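Long-range contact in ribonucleoside triphosphate reductase (Lactobacillus leichmannii, PDB 1L1L), which probably reduces ribonucleoside triphosphates to 2'-deoxyribonucleoside triphosphates with the help of a B12 cofactor, under allosteric control and as a monomer: residues Ile572-Phe577 / Thr603-Phe608. Residues are numbered along the deposited sequence; the frame is centred on the assembly and turned at random.
Sequences IQRIRF and TTCVEF
Gln573, Ile575 and Phe577 pair with Phe608, Val606 and Thr604 as the central two strands of a four-stranded antiparallel sheet, 593-596 and 690-692 forming its outer strands. Each of these pairs exchanges two backbone hydrogen bonds; Thr604 N to Phe577 O, 2.7 Å, is close to straight at 172°. Between them come the non-hydrogen-bonded pairs Arg574-Glu607 and Arg576-Cys605; Arg574 CA makes a CA-H...O contact of 3.4 Å with Val606 O, a neighbour of its partner Glu607.

From CB, Arg574 runs out on the face it shares with Cys605 and Glu607. Its CG stands anti to the carbonyl carbon (chi1 -66°) and the chain then runs extended to NE, alongside Glu607 and pointing the same way. Arg574 CD passes 4.2 Å from Cys605 SG. NE comes near Glu607 OE2 but has its salt bridge with Glu595, while NH1 donates to the carbonyl of Ala688. Arg574 NH2 reaches Glu607 OE2 at 3.4 Å, a long salt bridge with guanidinium and carboxylate planes 68° apart, and also meets Glu691. The guanidinium thus links the outer strands to the central pair. Glu607 OE1 turns to Arg701, and these cations probably offset the closeness of the Glu607 and Glu595 carboxylates.

The opposite face is largely apolar. The Phe608 and Ile575 side chains cross at about a right angle, Phe608 CE1 lying 3.5 Å from Ile575 CG1. Gln573 O sits at that ring's edge, in its plane. Leu584 of helix 583-589 covers Val606 and Phe577, where Val606 CG2, anti to its carbonyl carbon, touches Phe577 CD1 at 3.6 Å.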
loop_
_atom_site.group_PDB
_atom_site.type_symbol
_atom_site.label_atom_id
_atom_site.label_comp_id
_atom_site.label_asym_id
_atom_site.label_seq_id
_atom_site.Cartn_x
_atom_site.Cartn_y
_atom_site.Cartn_z
ATOM N N ILE A 572 -4.335 -9.909 24.608
ATOM C CA ILE A 572 -2.928 -10.232 24.736
ATOM C C ILE A 572 -2.528 -10.274 23.267
ATOM O O ILE A 572 -2.990 -11.146 22.523
ATOM C CB ILE A 572 -2.665 -11.632 25.320
ATOM C CG1 ILE A 572 -2.973 -11.666 26.817
ATOM C CG2 ILE A 572 -1.212 -12.021 25.061
ATOM C CD1 ILE A 572 -2.174 -10.685 27.647
ATOM N N GLN A 573 -1.712 -9.327 22.826
ATOM C CA GLN A 573 -1.290 -9.341 21.436
ATOM C C GLN A 573 0.095 -9.941 21.353
ATOM O O GLN A 573 0.991 -9.547 22.092
ATOM C CB GLN A 573 -1.309 -7.936 20.841
ATOM C CG GLN A 573 -2.719 -7.423 20.619
ATOM C CD GLN A 573 -2.817 -6.483 19.435
ATOM O OE1 GLN A 573 -2.392 -6.818 18.330
ATOM N NE2 GLN A 573 -3.387 -5.300 19.659
ATOM N N ARG A 574 0.252 -10.923 20.468
ATOM C CA ARG A 574 1.528 -11.602 20.284
ATOM C C ARG A 574 2.300 -11.089 19.076
ATOM O O ARG A 574 1.775 -11.040 17.957
ATOM C CB ARG A 574 1.311 -13.113 20.123
ATOM C CG ARG A 574 0.775 -13.800 21.358
ATOM C CD ARG A 574 0.700 -15.312 21.159
ATOM N NE ARG A 574 0.444 -15.987 22.421
ATOM C CZ ARG A 574 -0.737 -16.024 23.019
ATOM N NH1 ARG A 574 -1.782 -15.433 22.460
ATOM N NH2 ARG A 574 -0.866 -16.633 24.190
ATOM N N ILE A 575 3.555 -10.721 19.307
ATOM C CA ILE A 575 4.435 -10.243 18.255
ATOM C C ILE A 575 5.520 -11.294 18.092
ATOM O O ILE A 575 6.143 -11.706 19.069
ATOM C CB ILE A 575 5.070 -8.899 18.640
ATOM C CG1 ILE A 575 3.969 -7.920 19.033
ATOM C CG2 ILE A 575 5.888 -8.357 17.485
ATOM C CD1 ILE A 575 2.878 -7.777 17.976
ATOM N N ARG A 576 5.735 -11.739 16.857
ATOM C CA ARG A 576 6.726 -12.767 16.582
ATOM C C ARG A 576 8.084 -12.204 16.193
ATOM O O ARG A 576 8.183 -11.286 15.363
ATOM C CB ARG A 576 6.187 -13.706 15.493
ATOM C CG ARG A 576 4.766 -14.153 15.823
ATOM C CD ARG A 576 4.372 -15.474 15.187
ATOM N NE ARG A 576 4.565 -15.477 13.744
ATOM C CZ ARG A 576 4.129 -16.445 12.944
ATOM N NH1 ARG A 576 4.350 -16.381 11.632
ATOM N NH2 ARG A 576 3.455 -17.471 13.453
ATOM N N PHE A 577 9.124 -12.766 16.809
ATOM C CA PHE A 577 10.507 -12.364 16.588
ATOM C C PHE A 577 11.384 -13.559 16.255
ATOM O O PHE A 577 11.161 -14.658 16.756
ATOM C CB PHE A 577 11.128 -11.745 17.859
ATOM C CG PHE A 577 10.480 -10.474 18.317
ATOM C CD1 PHE A 577 9.320 -10.500 19.082
ATOM C CD2 PHE A 577 11.027 -9.242 17.961
ATOM C CE1 PHE A 577 8.701 -9.319 19.488
ATOM C CE2 PHE A 577 10.419 -8.054 18.360
ATOM C CZ PHE A 577 9.254 -8.089 19.123
ATOM N N THR A 603 11.424 -19.184 16.066
ATOM C CA THR A 603 10.757 -17.909 16.283
ATOM C C THR A 603 10.198 -17.865 17.714
ATOM O O THR A 603 9.816 -18.887 18.277
ATOM C CB THR A 603 9.622 -17.721 15.242
ATOM O OG1 THR A 603 10.190 -17.591 13.932
ATOM C CG2 THR A 603 8.791 -16.506 15.553
ATOM N N THR A 604 10.169 -16.673 18.300
ATOM C CA THR A 604 9.677 -16.484 19.665
ATOM C C THR A 604 8.509 -15.512 19.675
ATOM O O THR A 604 8.540 -14.485 18.993
ATOM C CB THR A 604 10.779 -15.877 20.601
ATOM O OG1 THR A 604 11.902 -16.758 20.675
ATOM C CG2 THR A 604 10.230 -15.650 22.006
ATOM N N CYS A 605 7.480 -15.838 20.444
ATOM C CA CYS A 605 6.328 -14.966 20.577
ATOM C C CYS A 605 6.532 -14.155 21.848
ATOM O O CYS A 605 7.021 -14.678 22.849
ATOM C CB CYS A 605 5.035 -15.762 20.752
ATOM S SG CYS A 605 4.285 -16.395 19.239
ATOM N N VAL A 606 6.162 -12.884 21.800
ATOM C CA VAL A 606 6.252 -12.040 22.977
ATOM C C VAL A 606 4.842 -11.486 23.206
ATOM O O VAL A 606 4.223 -10.916 22.292
ATOM C CB VAL A 606 7.281 -10.906 22.779
ATOM C CG1 VAL A 606 7.338 -10.034 24.032
ATOM C CG2 VAL A 606 8.658 -11.506 22.489
ATOM N N GLU A 607 4.334 -11.667 24.424
ATOM C CA GLU A 607 2.985 -11.235 24.773
ATOM C C GLU A 607 2.867 -9.799 25.295
ATOM O O GLU A 607 3.466 -9.438 26.326
ATOM C CB GLU A 607 2.400 -12.220 25.787
ATOM C CG GLU A 607 2.665 -13.675 25.374
ATOM C CD GLU A 607 1.934 -14.700 26.213
ATOM O OE1 GLU A 607 1.253 -14.324 27.189
ATOM O OE2 GLU A 607 2.042 -15.906 25.880
ATOM N N PHE A 608 2.078 -8.993 24.585
ATOM C CA PHE A 608 1.865 -7.589 24.960
ATOM C C PHE A 608 0.429 -7.345 25.404
ATOM O O PHE A 608 -0.498 -7.409 24.594
ATOM C CB PHE A 608 2.158 -6.642 23.783
ATOM C CG PHE A 608 3.592 -6.640 23.326
ATOM C CD1 PHE A 608 4.108 -7.697 22.579
ATOM C CD2 PHE A 608 4.436 -5.568 23.648
ATOM C CE1 PHE A 608 5.446 -7.693 22.157
ATOM C CE2 PHE A 608 5.767 -5.554 23.237
ATOM C CZ PHE A 608 6.278 -6.615 22.491
#